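Long-range contacts in paenibacillus xanthan lyase (Paenibacillus, PDB 6F2P), which probably catalyses the eliminative cleavage of the terminal mannosyl-glucuronosyl linkage in the side chains of xanthan: residues Lys483-Met488 and Asn660-Glu665; Tyr466-Met471 and Lys677-Thr682. One frame throughout, in Å; residues are numbered along the deposited sequence.

Both contacts join the super-sandwich domain to the C-terminal beta-sandwich domain of a family 8 polysaccharide lyase, and their centres are about 7 Å apart. Along the chain the order is 466-471, 483-488, 660-665, 677-682, so contact 1 closes a shorter loop within that of contact 2. On one side the neighbouring strands 466-474 and 481-488 belong to a nine-stranded antiparallel sheet; on the other, 656-661 and 678-684 are adjacent in a seven-stranded one. Backbone pairing of S469 with W486 and the hydrogen bond from K677 N to D664 OD1 tie the contacts laterally. Together they form one continuous, largely buried interface between two domains.

Contact 1 (Lys483-Met488 and Asn660-Glu665); sequences KKSWFM and NFWNDE
K483 lays its aliphatic chain across one face of the W662 indole. The evidence is a CH-pi contact: K483 CG stands 3.6 Å from the centroid of the six-membered ring and 11° off its normal. CG lies anti to the carbonyl carbon (chi1 -74°) and the chain is extended beyond it, which carries CD over CG of the indole, at 3.7 Å, and brings the ammonium past the ring. There K483 NZ is hydrogen-bonded to S644 O and donates to a water at 3.0 Å; that water donates in turn to W662 O.

The second tie is polar. N660 ND2 donates to S485 OG over 2.8 Å, with an N-H...O angle of 163° and the hydroxyl oxygen nearly in the amide plane. S485 OG also lies at the edge of the indole, 3.7 Å from W662 CZ2, while N660 CB lies over the face opposite K483, offset toward the rim.

Q647 in the second shell probably helps position all three residues: its OE1 is hydrogen-bonded to S485 OG and W662 NE1, its NE2 to K483 O. At the far end of the N660 amide, OD1 is bonded to S679 OG, fixing which way the group is turned. Were W662 replaced by alanine, the K483 methylenes would probably lose their flat support and Q647 OE1 the indole N-H, with a gap opened beside S485.

Strand 481-488 runs between 466-474 and 493-501 in the super-sandwich sheet, bonded through its backbone to both. Facing it, strand 656-661 lies between 646-651 and 678-684, and W662 follows directly where that strand gives way to loop.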
loop_
_atom_site.group_PDB
_atom_site.type_symbol
_atom_site.label_atom_id
_atom_site.label_comp_id
_atom_site.label_asym_id
_atom_site.label_seq_id
_atom_site.Cartn_x
_atom_site.Cartn_y
_atom_site.Cartn_z
ATOM N N LYS A 483 16.661 -5.627 -2.668
ATOM C CA LYS A 483 15.539 -5.943 -1.792
ATOM C C LYS A 483 15.807 -5.430 -0.379
ATOM O O LYS A 483 16.668 -5.942 0.351
ATOM C CB LYS A 483 15.218 -7.435 -1.816
ATOM C CG LYS A 483 14.527 -7.853 -3.094
ATOM C CD LYS A 483 14.743 -9.317 -3.429
ATOM C CE LYS A 483 14.027 -9.671 -4.723
ATOM N NZ LYS A 483 14.109 -11.117 -5.054
ATOM N N LYS A 484 15.069 -4.387 -0.016
ATOM C CA LYS A 484 15.254 -3.699 1.250
ATOM C C LYS A 484 14.020 -3.917 2.114
ATOM O O LYS A 484 12.884 -3.725 1.656
ATOM C CB LYS A 484 15.469 -2.203 1.000
ATOM C CG LYS A 484 16.569 -1.907 0.000
ATOM C CD LYS A 484 16.495 -0.477 -0.546
ATOM C CE LYS A 484 16.674 0.566 0.560
ATOM N NZ LYS A 484 18.053 0.599 1.123
ATOM N N SER A 485 14.243 -4.322 3.361
ATOM C CA SER A 485 13.141 -4.593 4.271
ATOM C C SER A 485 13.334 -3.855 5.585
ATOM O O SER A 485 14.454 -3.659 6.044
ATOM C CB SER A 485 13.004 -6.098 4.521
ATOM O OG SER A 485 12.608 -6.780 3.341
ATOM N N TRP A 486 12.231 -3.437 6.186
ATOM C CA TRP A 486 12.297 -2.764 7.470
ATOM C C TRP A 486 11.396 -3.486 8.477
ATOM O O TRP A 486 10.304 -3.942 8.131
ATOM C CB TRP A 486 11.921 -1.289 7.322
ATOM C CG TRP A 486 12.830 -0.522 6.393
ATOM C CD1 TRP A 486 13.957 0.182 6.734
ATOM C CD2 TRP A 486 12.689 -0.382 4.972
ATOM N NE1 TRP A 486 14.522 0.747 5.610
ATOM C CE2 TRP A 486 13.761 0.420 4.518
ATOM C CE3 TRP A 486 11.759 -0.855 4.040
ATOM C CZ2 TRP A 486 13.926 0.760 3.169
ATOM C CZ3 TRP A 486 11.929 -0.522 2.698
ATOM C CH2 TRP A 486 13.007 0.281 2.278
ATOM N N PHE A 487 11.880 -3.627 9.709
ATOM C CA PHE A 487 11.168 -4.388 10.731
ATOM C C PHE A 487 11.088 -3.530 11.967
ATOM O O PHE A 487 12.088 -3.284 12.635
ATOM C CB PHE A 487 11.879 -5.712 11.020
ATOM C CG PHE A 487 12.075 -6.566 9.794
ATOM C CD1 PHE A 487 13.099 -6.291 8.897
ATOM C CD2 PHE A 487 11.223 -7.634 9.531
ATOM C CE1 PHE A 487 13.274 -7.061 7.762
ATOM C CE2 PHE A 487 11.392 -8.417 8.396
ATOM C CZ PHE A 487 12.423 -8.132 7.511
ATOM N N MET A 488 9.887 -3.059 12.257
ATOM C CA MET A 488 9.712 -1.991 13.222
ATOM C C MET A 488 8.973 -2.492 14.453
ATOM O O MET A 488 7.789 -2.804 14.375
ATOM C CB MET A 488 8.963 -0.847 12.539
ATOM C CG MET A 488 9.765 -0.235 11.395
ATOM S SD MET A 488 8.821 0.387 9.989
ATOM C CE MET A 488 8.443 -1.118 9.099
ATOM N N ASN A 660 9.150 -10.859 4.855
ATOM C CA ASN A 660 8.838 -10.509 3.478
ATOM C C ASN A 660 9.200 -11.654 2.522
ATOM O O ASN A 660 10.339 -12.120 2.503
ATOM C CB ASN A 660 9.549 -9.222 3.062
ATOM C CG ASN A 660 9.006 -7.983 3.777
ATOM O OD1 ASN A 660 7.838 -7.937 4.171
ATOM N ND2 ASN A 660 9.859 -6.965 3.933
ATOM N N PHE A 661 8.217 -12.107 1.745
ATOM C CA PHE A 661 8.412 -13.141 0.734
ATOM C C PHE A 661 8.503 -12.519 -0.662
ATOM O O PHE A 661 7.568 -11.847 -1.113
ATOM C CB PHE A 661 7.240 -14.119 0.752
ATOM C CG PHE A 661 7.192 -15.004 1.964
ATOM C CD1 PHE A 661 7.937 -16.172 2.015
ATOM C CD2 PHE A 661 6.380 -14.689 3.040
ATOM C CE1 PHE A 661 7.888 -17.006 3.129
ATOM C CE2 PHE A 661 6.324 -15.516 4.151
ATOM C CZ PHE A 661 7.077 -16.676 4.192
ATOM N N TRP A 662 9.613 -12.767 -1.353
ATOM C CA TRP A 662 9.910 -12.087 -2.617
ATOM C C TRP A 662 9.481 -12.815 -3.893
ATOM O O TRP A 662 9.435 -12.210 -4.967
ATOM C CB TRP A 662 11.403 -11.760 -2.698
ATOM C CG TRP A 662 11.827 -10.748 -1.687
ATOM C CD1 TRP A 662 12.613 -10.959 -0.595
ATOM C CD2 TRP A 662 11.472 -9.360 -1.665
ATOM N NE1 TRP A 662 12.773 -9.789 0.107
ATOM C CE2 TRP A 662 12.085 -8.792 -0.532
ATOM C CE3 TRP A 662 10.704 -8.541 -2.498
ATOM C CZ2 TRP A 662 11.950 -7.442 -0.209
ATOM C CZ3 TRP A 662 10.573 -7.203 -2.177
ATOM C CH2 TRP A 662 11.189 -6.668 -1.039
ATOM N N ASN A 663 9.173 -14.105 -3.786
ATOM C CA ASN A 663 8.895 -14.907 -4.973
ATOM C C ASN A 663 7.498 -15.512 -4.990
ATOM O O ASN A 663 6.894 -15.749 -3.941
ATOM C CB ASN A 663 9.939 -16.013 -5.129
ATOM C CG ASN A 663 11.354 -15.475 -5.210
ATOM O OD1 ASN A 663 12.220 -15.871 -4.433
ATOM N ND2 ASN A 663 11.599 -14.570 -6.155
ATOM N N ASP A 664 6.986 -15.764 -6.188
ATOM C CA ASP A 664 5.695 -16.415 -6.320
ATOM C C ASP A 664 5.848 -17.939 -6.415
ATOM O O ASP A 664 5.238 -18.591 -7.267
ATOM C CB ASP A 664 4.928 -15.862 -7.527
ATOM C CG ASP A 664 4.206 -14.559 -7.220
ATOM O OD1 ASP A 664 3.950 -14.270 -6.029
ATOM O OD2 ASP A 664 3.874 -13.829 -8.179
ATOM N N GLU A 665 6.680 -18.494 -5.541
ATOM C CA GLU A 665 6.831 -19.939 -5.420
ATOM C C GLU A 665 6.728 -20.288 -3.941
ATOM O O GLU A 665 6.950 -19.421 -3.091
ATOM C CB GLU A 665 8.174 -20.398 -5.999
ATOM C CG GLU A 665 9.383 -19.689 -5.399
ATOM C CD GLU A 665 10.721 -20.216 -5.918
ATOM O OE1 GLU A 665 11.177 -19.759 -6.988
ATOM O OE2 GLU A 665 11.326 -21.083 -5.247
HETATM O O HOH W 1 11.883 -11.501 -6.973
#

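Contact 2 (Tyr466-Met471 and Lys677-Thr682); sequences YGVSGM and KASVMT
M681 reaches from the C-terminal sandwich to the backbone of Y466 and G467. Its CB points toward strand 466-471, and CB and CG serve as the spacer that bridges to it, CG being anti to the backbone N (chi1 -179°). The sulfur is the first atom to make contact: SD lies 3.5 Å from Y466 O and 4.0 Å from Y466 CB. A bend at chi3 (-78°) then turns the methyl toward V468. CE rests 3.4 Å from G467 C, against the peptide that leads into V468, and 3.5 Å from V468 CG1, an apolar contact.

The same V468 methyl, CG1, also meets the next inward-pointing residue: it is 3.6 Å from S679 OG. That hydroxyl has its polar partner in N660 of the adjacent strand, and its approach to V468 CG1 is van der Waals.

The segment axes come within 7.4 Å at 160° between their directions, and the cross-segment contacts include no hydrogen bonds; two strands of one sheet would lie closer and pair through their backbones. This is therefore face-to-face packing of separate sheets. Strand 466-474 is flanked by 457-462 and 481-488, strand 678-684 by 656-661 and 688-694, and T460 of the outermost strand 457-462 touches V468, S679 and M681 alike.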
loop_
_atom_site.group_PDB
_atom_site.type_symbol
_atom_site.label_atom_id
_atom_site.label_comp_id
_atom_site.label_asym_id
_atom_site.label_seq_id
_atom_site.Cartn_x
_atom_site.Cartn_y
_atom_site.Cartn_z
ATOM N N TYR A 466 3.210 -2.833 15.618
ATOM C CA TYR A 466 4.426 -3.407 15.062
ATOM C C TYR A 466 4.206 -3.645 13.578
ATOM O O TYR A 466 3.106 -3.987 13.147
ATOM C CB TYR A 466 4.795 -4.710 15.800
ATOM C CG TYR A 466 4.712 -4.565 17.303
ATOM C CD1 TYR A 466 5.370 -3.528 17.952
ATOM C CD2 TYR A 466 3.947 -5.442 18.074
ATOM C CE1 TYR A 466 5.287 -3.371 19.329
ATOM C CE2 TYR A 466 3.858 -5.297 19.461
ATOM C CZ TYR A 466 4.533 -4.258 20.078
ATOM O OH TYR A 466 4.448 -4.092 21.443
ATOM N N GLY A 467 5.242 -3.443 12.782
ATOM C CA GLY A 467 5.067 -3.525 11.351
ATOM C C GLY A 467 6.319 -3.988 10.654
ATOM O O GLY A 467 7.414 -3.987 11.229
ATOM N N VAL A 468 6.141 -4.393 9.405
ATOM C CA VAL A 468 7.232 -4.802 8.548
ATOM C C VAL A 468 6.927 -4.251 7.159
ATOM O O VAL A 468 5.793 -4.366 6.676
ATOM C CB VAL A 468 7.367 -6.349 8.514
ATOM C CG1 VAL A 468 6.016 -6.996 8.301
ATOM C CG2 VAL A 468 8.351 -6.789 7.439
ATOM N N SER A 469 7.921 -3.625 6.529
ATOM C CA SER A 469 7.751 -3.130 5.169
ATOM C C SER A 469 8.878 -3.593 4.289
ATOM O O SER A 469 9.963 -3.939 4.768
ATOM C CB SER A 469 7.712 -1.608 5.132
ATOM O OG SER A 469 6.592 -1.093 5.820
ATOM N N GLY A 470 8.627 -3.573 2.988
ATOM C CA GLY A 470 9.642 -3.936 2.033
ATOM C C GLY A 470 9.502 -3.190 0.730
ATOM O O GLY A 470 8.413 -2.734 0.357
ATOM N N MET A 471 10.626 -3.085 0.030
ATOM C CA MET A 471 10.673 -2.456 -1.273
ATOM C C MET A 471 11.682 -3.181 -2.139
ATOM O O MET A 471 12.845 -3.321 -1.758
ATOM C CB MET A 471 11.106 -1.002 -1.116
ATOM C CG MET A 471 11.363 -0.275 -2.413
ATOM S SD MET A 471 11.809 1.446 -2.112
ATOM C CE MET A 471 12.158 1.980 -3.792
ATOM N N LYS A 677 4.330 -13.941 -3.301
ATOM C CA LYS A 677 4.877 -12.704 -2.755
ATOM C C LYS A 677 3.929 -12.204 -1.674
ATOM O O LYS A 677 2.715 -12.176 -1.874
ATOM C CB LYS A 677 5.019 -11.638 -3.846
ATOM C CG LYS A 677 5.946 -12.028 -4.977
ATOM C CD LYS A 677 5.813 -11.078 -6.161
ATOM C CE LYS A 677 6.695 -11.521 -7.319
ATOM N NZ LYS A 677 6.813 -10.458 -8.343
ATOM N N ALA A 678 4.475 -11.821 -0.527
ATOM C CA ALA A 678 3.634 -11.445 0.596
ATOM C C ALA A 678 4.439 -10.756 1.671
ATOM O O ALA A 678 5.634 -10.992 1.814
ATOM C CB ALA A 678 2.976 -12.677 1.168
ATOM N N SER A 679 3.782 -9.903 2.439
ATOM C CA SER A 679 4.380 -9.404 3.659
ATOM C C SER A 679 3.577 -10.008 4.810
ATOM O O SER A 679 2.348 -9.969 4.808
ATOM C CB SER A 679 4.332 -7.887 3.692
ATOM O OG SER A 679 5.034 -7.395 4.816
ATOM N N VAL A 680 4.267 -10.605 5.774
ATOM C CA VAL A 680 3.597 -11.370 6.818
ATOM C C VAL A 680 4.149 -11.009 8.187
ATOM O O VAL A 680 5.354 -10.798 8.334
ATOM C CB VAL A 680 3.790 -12.874 6.582
ATOM C CG1 VAL A 680 3.101 -13.696 7.659
ATOM C CG2 VAL A 680 3.284 -13.245 5.199
ATOM N N MET A 681 3.272 -10.914 9.185
ATOM C CA MET A 681 3.710 -10.685 10.556
ATOM C C MET A 681 2.948 -11.592 11.523
ATOM O O MET A 681 1.738 -11.746 11.402
ATOM C CB MET A 681 3.572 -9.208 10.934
ATOM C CG MET A 681 4.026 -8.877 12.347
ATOM S SD MET A 681 4.452 -7.132 12.590
ATOM C CE MET A 681 6.076 -7.114 11.844
ATOM N N THR A 682 3.667 -12.210 12.459
ATOM C CA THR A 682 3.058 -13.110 13.438
ATOM C C THR A 682 3.244 -12.606 14.869
ATOM O O THR A 682 4.268 -12.012 15.207
ATOM C CB THR A 682 3.630 -14.548 13.337
ATOM O OG1 THR A 682 5.005 -14.556 13.749
ATOM C CG2 THR A 682 3.518 -15.096 11.903
#